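Local coordinates for VAO-type flavoprotein oxidase VAO615 (Myceliophthora thermophila, PDB 6F72), which probably acts as an FAD-dependent oxidoreductase of unknown substrate, carrying one bicovalently bound FAD per subunit and reacting rapidly with oxygen when reduced, at residues Trp563-Asp566 against Arg570-Arg573; Arg386-Tyr391 against Phe395-Gly400; Ser421-Pro426 against Gly472-Ala477. One frame throughout, in Å; residues are numbered along the deposited sequence.

Contact 1 (Trp563-Asp566 against Arg570-Arg573); sequences WDVD and RLCR
Trp563 pairs with Arg573, non-hydrogen-bonded, at the open end of a C-terminal beta hairpin, strand 563-565 against strand 571-573. The indole is wedged between two side chains of the second strand. Over one face lies Leu571 CD2, 4.1 Å from Trp563 CG and off-centre. Over the opposite face comes Arg573 CG, 3.6 Å from Trp563 CZ3, a CH-pi contact 29° off the ring normal. The extended arginine chain continues past the six-membered ring, and its guanidinium plane stands 52° from the indole plane. Trp563 CG sits anti to its own carbonyl carbon (chi1 -62°), which swings the ring across the second strand. The indole NE1 is hydrogen-bonded to Ser550 O. Val565 and Leu571 share one face of the hairpin, where Val565 CG2 meets Leu571 CD1 at 3.8 Å. Asp564 and Cys572 form the hydrogen-bonded pair: Asp564 N reaches Cys572 O at 2.7 Å, and Cys572 N reaches Asp564 O at 2.8 Å. Their side chains share the other face, where Cys572 forms its disulfide with Cys28, tying the hairpin to the N-terminal region. Near the turn, Asp566 and Arg570 run side by side, but the guanidinium's salt bridge is to Asp34, through NH1; one water joins Asp566 OD2 to Arg570 NE. Asp566 OD1 is hydrogen-bonded to Thr568 OG1 and accepts from Arg570 N, 3.2 Å away, above the carboxylate plane.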
loop_
_atom_site.group_PDB
_atom_site.type_symbol
_atom_site.label_atom_id
_atom_site.label_comp_id
_atom_site.label_asym_id
_atom_site.label_seq_id
_atom_site.Cartn_x
_atom_site.Cartn_y
_atom_site.Cartn_z
ATOM N N TRP A 563 9.925 2.337 -20.677
ATOM C CA TRP A 563 10.632 3.575 -20.317
ATOM C C TRP A 563 11.923 3.326 -19.523
ATOM O O TRP A 563 11.926 2.542 -18.563
ATOM C CB TRP A 563 9.707 4.514 -19.526
ATOM C CG TRP A 563 8.488 4.959 -20.297
ATOM C CD1 TRP A 563 7.218 4.453 -20.191
ATOM C CD2 TRP A 563 8.426 5.990 -21.298
ATOM N NE1 TRP A 563 6.370 5.115 -21.049
ATOM C CE2 TRP A 563 7.081 6.059 -21.744
ATOM C CE3 TRP A 563 9.371 6.874 -21.852
ATOM C CZ2 TRP A 563 6.657 6.964 -22.730
ATOM C CZ3 TRP A 563 8.948 7.779 -22.828
ATOM C CH2 TRP A 563 7.599 7.813 -23.259
ATOM N N ASP A 564 13.008 3.986 -19.954
ATOM C CA ASP A 564 14.245 4.176 -19.160
ATOM C C ASP A 564 14.189 5.499 -18.412
ATOM O O ASP A 564 13.685 6.502 -18.935
ATOM C CB ASP A 564 15.502 4.256 -20.044
ATOM C CG ASP A 564 15.859 2.951 -20.710
ATOM O OD1 ASP A 564 15.585 1.854 -20.156
ATOM O OD2 ASP A 564 16.450 3.037 -21.809
ATOM N N VAL A 565 14.745 5.491 -17.204
ATOM C CA VAL A 565 14.902 6.678 -16.381
ATOM C C VAL A 565 16.389 7.053 -16.454
ATOM O O VAL A 565 17.233 6.279 -15.991
ATOM C CB VAL A 565 14.479 6.388 -14.911
ATOM C CG1 VAL A 565 14.694 7.607 -14.016
ATOM C CG2 VAL A 565 13.035 5.901 -14.847
ATOM N N ASP A 566 16.720 8.206 -17.046
ATOM C CA ASP A 566 18.134 8.618 -17.114
ATOM C C ASP A 566 18.618 9.199 -15.776
ATOM O O ASP A 566 17.830 9.304 -14.828
ATOM C CB ASP A 566 18.455 9.481 -18.363
ATOM C CG ASP A 566 18.036 10.954 -18.235
ATOM O OD1 ASP A 566 17.802 11.476 -17.118
ATOM O OD2 ASP A 566 17.969 11.608 -19.299
ATOM N N ARG A 570 14.743 11.874 -16.156
ATOM C CA ARG A 570 13.934 11.962 -17.374
ATOM C C ARG A 570 13.500 10.583 -17.886
ATOM O O ARG A 570 14.292 9.629 -17.928
ATOM C CB ARG A 570 14.723 12.676 -18.473
ATOM C CG ARG A 570 13.891 13.120 -19.670
ATOM C CD ARG A 570 14.788 13.598 -20.808
ATOM N NE ARG A 570 15.412 14.898 -20.550
ATOM C CZ ARG A 570 14.801 16.073 -20.699
ATOM N NH1 ARG A 570 13.527 16.131 -21.095
ATOM N NH2 ARG A 570 15.460 17.200 -20.446
ATOM N N LEU A 571 12.238 10.500 -18.299
ATOM C CA LEU A 571 11.702 9.293 -18.909
ATOM C C LEU A 571 11.998 9.291 -20.401
ATOM O O LEU A 571 11.619 10.216 -21.114
ATOM C CB LEU A 571 10.212 9.186 -18.615
ATOM C CG LEU A 571 9.775 8.076 -17.655
ATOM C CD1 LEU A 571 10.343 8.249 -16.252
ATOM C CD2 LEU A 571 8.251 8.015 -17.633
ATOM N N CYS A 572 12.723 8.269 -20.853
ATOM C CA CYS A 572 13.039 8.098 -22.276
ATOM C C CYS A 572 12.691 6.687 -22.769
ATOM O O CYS A 572 12.775 5.716 -22.014
ATOM C CB CYS A 572 14.505 8.409 -22.562
ATOM S SG CYS A 572 15.016 10.109 -22.219
ATOM N N ARG A 573 12.286 6.582 -24.032
ATOM C CA ARG A 573 11.873 5.293 -24.595
ATOM C C ARG A 573 13.066 4.349 -24.713
ATOM O O ARG A 573 14.075 4.676 -25.356
ATOM C CB ARG A 573 11.137 5.457 -25.931
ATOM C CG ARG A 573 9.689 5.889 -25.743
ATOM C CD ARG A 573 8.813 5.710 -26.972
ATOM N NE ARG A 573 7.413 5.988 -26.631
ATOM C CZ ARG A 573 6.472 5.063 -26.419
ATOM N NH1 ARG A 573 6.729 3.764 -26.538
ATOM N NH2 ARG A 573 5.249 5.446 -26.100
HETATM O O HOH W 1 18.016 14.705 -18.984
#

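Contact 2 (Arg386-Tyr391 against Phe395-Gly400); sequences RVSTNY and FFTYLG
The ring of Tyr391 carries Phe395 CB over one face. Its hydroxyl lies near the plane of the Phe395 ring, at the edge, with Tyr391 OH 3.4 Å from Phe395 CD2. One face of the Phe395 ring is covered by Leu399 CD1, which sits off-centre. At the other end of the contact, Thr397 CG2 lies over one face of the Arg386 guanidinium, 3.9 Å from Arg386 NE. Tyr398 OH is at the edge of that group, in its plane. The guanidinium and phenol planes are 64° apart, and the arginine and tyrosine chains run antiparallel alongside one another. Tyr398 OH is 3.2 Å from Arg386 CG. This is a strand-turn-helix unit: strand 382-388, at one edge of a seven-stranded antiparallel sheet, is linked by a short turn through Thr389 and Asn390 to helix 391-399. Asn390 is the N-cap, its OD1 taking the N-H of Asp393. Within the first turns, Phe395 N donates to Tyr391 O at 2.8 Å, nearly straight at 172°. The Arg386 chain bends at its third torsion (chi3 65°), which brings NE to a water 3.0 Å away. The same water is 2.6 Å from Tyr398 OH. A phenylalanine in place of Tyr398 would probably cost this water its hydroxyl partner and leave the arginine freer to turn. The Tyr398 ring also meets those of His394 and Tyr352.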
loop_
_atom_site.group_PDB
_atom_site.type_symbol
_atom_site.label_atom_id
_atom_site.label_comp_id
_atom_site.label_asym_id
_atom_site.label_seq_id
_atom_site.Cartn_x
_atom_site.Cartn_y
_atom_site.Cartn_z
ATOM N N ARG A 386 -10.777 -9.454 24.395
ATOM C CA ARG A 386 -11.983 -8.619 24.436
ATOM C C ARG A 386 -12.944 -9.037 23.332
ATOM O O ARG A 386 -12.602 -9.867 22.479
ATOM C CB ARG A 386 -11.648 -7.106 24.354
ATOM C CG ARG A 386 -10.980 -6.636 23.056
ATOM C CD ARG A 386 -10.730 -5.129 23.004
ATOM N NE ARG A 386 -9.772 -4.710 24.023
ATOM C CZ ARG A 386 -10.083 -4.073 25.148
ATOM N NH1 ARG A 386 -11.336 -3.736 25.421
ATOM N NH2 ARG A 386 -9.123 -3.765 26.003
ATOM N N VAL A 387 -14.155 -8.482 23.379
ATOM C CA VAL A 387 -15.144 -8.625 22.314
ATOM C C VAL A 387 -15.671 -7.218 21.976
ATOM O O VAL A 387 -16.201 -6.527 22.846
ATOM C CB VAL A 387 -16.315 -9.563 22.715
ATOM C CG1 VAL A 387 -17.380 -9.609 21.625
ATOM C CG2 VAL A 387 -15.831 -10.974 23.014
ATOM N N SER A 388 -15.510 -6.807 20.721
ATOM C CA SER A 388 -16.084 -5.550 20.227
ATOM C C SER A 388 -17.473 -5.804 19.624
ATOM O O SER A 388 -17.723 -6.874 19.071
ATOM C CB SER A 388 -15.151 -4.887 19.203
ATOM O OG SER A 388 -13.813 -4.838 19.685
ATOM N N THR A 389 -18.364 -4.818 19.755
ATOM C CA THR A 389 -19.737 -4.887 19.233
ATOM C C THR A 389 -19.760 -4.991 17.709
ATOM O O THR A 389 -20.624 -5.659 17.134
ATOM C CB THR A 389 -20.545 -3.650 19.665
ATOM O OG1 THR A 389 -20.304 -3.399 21.049
ATOM C CG2 THR A 389 -22.052 -3.856 19.451
ATOM N N ASN A 390 -18.794 -4.335 17.073
ATOM C CA ASN A 390 -18.724 -4.228 15.624
ATOM C C ASN A 390 -17.269 -4.255 15.179
ATOM O O ASN A 390 -16.361 -4.271 16.020
ATOM C CB ASN A 390 -19.413 -2.937 15.179
ATOM C CG ASN A 390 -18.822 -1.716 15.839
ATOM O OD1 ASN A 390 -17.812 -1.184 15.389
ATOM N ND2 ASN A 390 -19.436 -1.281 16.931
ATOM N N TYR A 391 -17.044 -4.251 13.868
ATOM C CA TYR A 391 -15.687 -4.256 13.327
ATOM C C TYR A 391 -14.942 -2.940 13.504
ATOM O O TYR A 391 -13.758 -2.962 13.866
ATOM C CB TYR A 391 -15.682 -4.636 11.855
ATOM C CG TYR A 391 -14.304 -4.620 11.222
ATOM C CD1 TYR A 391 -13.272 -5.433 11.705
ATOM C CD2 TYR A 391 -14.040 -3.796 10.129
ATOM C CE1 TYR A 391 -12.012 -5.418 11.121
ATOM C CE2 TYR A 391 -12.788 -3.777 9.533
ATOM C CZ TYR A 391 -11.782 -4.590 10.028
ATOM O OH TYR A 391 -10.551 -4.562 9.422
ATOM N N PHE A 395 -11.255 -2.525 15.019
ATOM C CA PHE A 395 -10.184 -1.939 14.226
ATOM C C PHE A 395 -9.461 -0.812 14.974
ATOM O O PHE A 395 -8.232 -0.838 15.099
ATOM C CB PHE A 395 -10.700 -1.433 12.872
ATOM C CG PHE A 395 -9.604 -1.013 11.942
ATOM C CD1 PHE A 395 -9.083 0.280 11.991
ATOM C CD2 PHE A 395 -9.052 -1.925 11.041
ATOM C CE1 PHE A 395 -8.038 0.661 11.154
ATOM C CE2 PHE A 395 -8.018 -1.551 10.188
ATOM C CZ PHE A 395 -7.504 -0.254 10.253
ATOM N N PHE A 396 -10.227 0.161 15.470
ATOM C CA PHE A 396 -9.626 1.351 16.081
ATOM C C PHE A 396 -9.198 1.191 17.543
ATOM O O PHE A 396 -8.407 2.003 18.041
ATOM C CB PHE A 396 -10.464 2.617 15.818
ATOM C CG PHE A 396 -10.375 3.105 14.390
ATOM C CD1 PHE A 396 -9.185 3.656 13.891
ATOM C CD2 PHE A 396 -11.463 2.993 13.529
ATOM C CE1 PHE A 396 -9.097 4.098 12.572
ATOM C CE2 PHE A 396 -11.378 3.434 12.210
ATOM C CZ PHE A 396 -10.198 3.988 11.731
ATOM N N THR A 397 -9.677 0.137 18.210
ATOM C CA THR A 397 -9.105 -0.276 19.496
ATOM C C THR A 397 -7.627 -0.616 19.280
ATOM O O THR A 397 -6.762 -0.111 20.002
ATOM C CB THR A 397 -9.823 -1.500 20.106
ATOM O OG1 THR A 397 -11.226 -1.248 20.177
ATOM C CG2 THR A 397 -9.305 -1.795 21.518
ATOM N N TYR A 398 -7.357 -1.438 18.262
ATOM C CA TYR A 398 -6.014 -1.967 18.012
ATOM C C TYR A 398 -5.119 -1.129 17.095
ATOM O O TYR A 398 -3.883 -1.163 17.239
ATOM C CB TYR A 398 -6.094 -3.424 17.533
ATOM C CG TYR A 398 -6.620 -4.340 18.619
ATOM C CD1 TYR A 398 -5.800 -4.738 19.689
ATOM C CD2 TYR A 398 -7.946 -4.771 18.608
ATOM C CE1 TYR A 398 -6.288 -5.558 20.700
ATOM C CE2 TYR A 398 -8.443 -5.590 19.617
ATOM C CZ TYR A 398 -7.609 -5.978 20.655
ATOM O OH TYR A 398 -8.102 -6.782 21.646
ATOM N N LEU A 399 -5.725 -0.371 16.182
ATOM C CA LEU A 399 -4.974 0.302 15.117
ATOM C C LEU A 399 -5.346 1.787 15.000
ATOM O O LEU A 399 -5.127 2.432 13.961
ATOM C CB LEU A 399 -5.120 -0.464 13.780
ATOM C CG LEU A 399 -4.939 -2.004 13.763
ATOM C CD1 LEU A 399 -5.520 -2.629 12.508
ATOM C CD2 LEU A 399 -3.503 -2.473 13.940
ATOM N N GLY A 400 -5.884 2.323 16.095
ATOM C CA GLY A 400 -6.287 3.719 16.173
ATOM C C GLY A 400 -5.132 4.642 16.539
ATOM O O GLY A 400 -3.967 4.271 16.335
HETATM O O HOH W 2 -7.228 -6.216 24.082
#

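Contact 3 (Ser421-Pro426 against Gly472-Ala477); sequences SLVTDP and GMLLCA
A short helix, 420-424, packs here against the start of strand 472-480 in the seven-stranded antiparallel sheet. The helix directly follows strand 412-419, the edge strand that pairs with 472-480. Met473 and Leu474 both face Ile418 of that edge strand, a classic beta bulge. As a result, both of these successive residues send their CB toward the helix. Val423 is the helix residue that meets them. The methionine comes in end-on: its terminal methyl CE lies 3.5 Å from Val423 CG1. It also nears the branch point, with Met473 CE 3.8 Å from Val423 CB. The two side chains cross at about a right angle. Met473 is stretched out as far as SD, with CG opposite its own backbone N (chi1 -161°), and then bends at the last torsion (chi3 75°), which turns CE onto the valine. The second valine methyl serves Leu474: Val423 CG2 is 4.2 Å from Leu474 CD1, a looser touch, again nearly perpendicular. Helix 316-335 adds to the packing: Leu330 touches Leu474, Pro331 and Leu334 touch Met473, and His327 touches Val423. Further along the strand, Cys476 is joined by a disulfide to Cys450 of the neighbouring strand. All three touching residues are buried, and no hydrogen bond crosses between the two segments, so helix and strand meet here through methyl-to-methyl van der Waals packing.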
loop_
_atom_site.group_PDB
_atom_site.type_symbol
_atom_site.label_atom_id
_atom_site.label_comp_id
_atom_site.label_asym_id
_atom_site.label_seq_id
_atom_site.Cartn_x
_atom_site.Cartn_y
_atom_site.Cartn_z
ATOM N N SER A 421 3.284 -23.981 3.635
ATOM C CA SER A 421 4.045 -25.249 3.618
ATOM C C SER A 421 5.452 -25.093 4.215
ATOM O O SER A 421 5.993 -26.036 4.785
ATOM C CB SER A 421 4.114 -25.824 2.202
ATOM O OG SER A 421 4.549 -24.828 1.291
ATOM N N LEU A 422 6.018 -23.893 4.096
ATOM C CA LEU A 422 7.309 -23.572 4.718
ATOM C C LEU A 422 7.233 -23.578 6.242
ATOM O O LEU A 422 8.099 -24.166 6.905
ATOM C CB LEU A 422 7.883 -22.255 4.188
ATOM C CG LEU A 422 8.318 -22.226 2.716
ATOM C CD1 LEU A 422 8.734 -20.818 2.341
ATOM C CD2 LEU A 422 9.428 -23.213 2.362
ATOM N N VAL A 423 6.177 -22.976 6.777
ATOM C CA VAL A 423 5.946 -22.874 8.218
ATOM C C VAL A 423 5.575 -24.214 8.867
ATOM O O VAL A 423 6.045 -24.539 9.957
ATOM C CB VAL A 423 4.848 -21.835 8.527
ATOM C CG1 VAL A 423 4.531 -21.812 10.009
ATOM C CG2 VAL A 423 5.263 -20.448 8.054
ATOM N N THR A 424 4.711 -24.978 8.208
ATOM C CA THR A 424 4.180 -26.227 8.786
ATOM C C THR A 424 5.173 -27.404 8.794
ATOM O O THR A 424 4.984 -28.369 9.550
ATOM C CB THR A 424 2.853 -26.623 8.124
ATOM O OG1 THR A 424 3.049 -26.730 6.711
ATOM C CG2 THR A 424 1.809 -25.544 8.408
ATOM N N ASP A 425 6.225 -27.312 7.973
ATOM C CA ASP A 425 7.371 -28.234 8.048
ATOM C C ASP A 425 8.496 -27.648 8.941
ATOM O O ASP A 425 9.138 -26.666 8.551
ATOM C CB ASP A 425 7.889 -28.573 6.637
ATOM C CG ASP A 425 9.169 -29.443 6.648
ATOM O OD1 ASP A 425 9.512 -30.079 7.670
ATOM O OD2 ASP A 425 9.850 -29.490 5.606
ATOM N N PRO A 426 8.757 -28.272 10.122
ATOM C CA PRO A 426 9.797 -27.818 11.080
ATOM C C PRO A 426 11.167 -27.474 10.464
ATOM O O PRO A 426 11.837 -26.552 10.935
ATOM C CB PRO A 426 9.940 -29.009 12.036
ATOM C CG PRO A 426 8.623 -29.694 11.993
ATOM C CD PRO A 426 8.049 -29.472 10.619
ATOM N N GLY A 472 0.178 -18.742 0.473
ATOM C CA GLY A 472 0.755 -17.928 1.545
ATOM C C GLY A 472 0.001 -17.979 2.855
ATOM O O GLY A 472 -1.230 -18.145 2.866
ATOM N N MET A 473 0.753 -17.856 3.952
ATOM C CA MET A 473 0.194 -17.760 5.296
ATOM C C MET A 473 0.616 -16.448 6.004
ATOM O O MET A 473 -0.158 -15.882 6.786
ATOM C CB MET A 473 0.585 -18.989 6.122
ATOM C CG MET A 473 -0.288 -19.213 7.344
ATOM S SD MET A 473 0.058 -20.637 8.402
ATOM C CE MET A 473 1.523 -20.096 9.257
ATOM N N LEU A 474 1.843 -15.988 5.730
ATOM C CA LEU A 474 2.388 -14.769 6.324
ATOM C C LEU A 474 2.742 -13.719 5.267
ATOM O O LEU A 474 3.203 -14.050 4.169
ATOM C CB LEU A 474 3.640 -15.080 7.163
ATOM C CG LEU A 474 3.685 -16.236 8.172
ATOM C CD1 LEU A 474 5.077 -16.316 8.778
ATOM C CD2 LEU A 474 2.638 -16.111 9.269
ATOM N N LEU A 475 2.502 -12.460 5.602
ATOM C CA LEU A 475 3.047 -11.350 4.840
ATOM C C LEU A 475 3.799 -10.542 5.859
ATOM O O LEU A 475 3.186 -9.867 6.695
ATOM C CB LEU A 475 1.967 -10.498 4.149
ATOM C CG LEU A 475 2.305 -9.241 3.294
ATOM C CD1 LEU A 475 2.762 -8.042 4.116
ATOM C CD2 LEU A 475 3.327 -9.494 2.198
ATOM N N CYS A 476 5.120 -10.659 5.807
ATOM C CA CYS A 476 5.994 -9.908 6.717
ATOM C C CYS A 476 6.657 -8.756 5.995
ATOM O O CYS A 476 7.149 -8.912 4.868
ATOM C CB CYS A 476 7.031 -10.821 7.358
ATOM S SG CYS A 476 6.248 -12.020 8.454
ATOM N N ALA A 477 6.664 -7.605 6.660
ATOM C CA ALA A 477 7.223 -6.398 6.089
ATOM C C ALA A 477 8.389 -5.801 6.924
ATOM O O ALA A 477 8.179 -4.825 7.678
ATOM C CB ALA A 477 6.123 -5.368 5.867
#

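In the fold
Contacts 2 and 3 share the seven-stranded antiparallel sheet but lie toward its two edges. Contact 2 uses edge strand 382-388. Contact 3 uses strand 472-480, next to the other edge strand, 412-419. Their centres are 26 Å apart, and their nearest atoms about 12 Å. Contact 1 sits apart, in a two-stranded hairpin near the C-terminus. Its centre is 46 Å from that of contact 2, on the opposite side of the chain's centre, and 38 Å from that of contact 3. Along the chain, contact 2 closes first, contact 3 follows and contact 1 comes last. Two contacts thus join helices to one sheet, while a disulfide ties the hairpin of contact 1 to the N-terminal region.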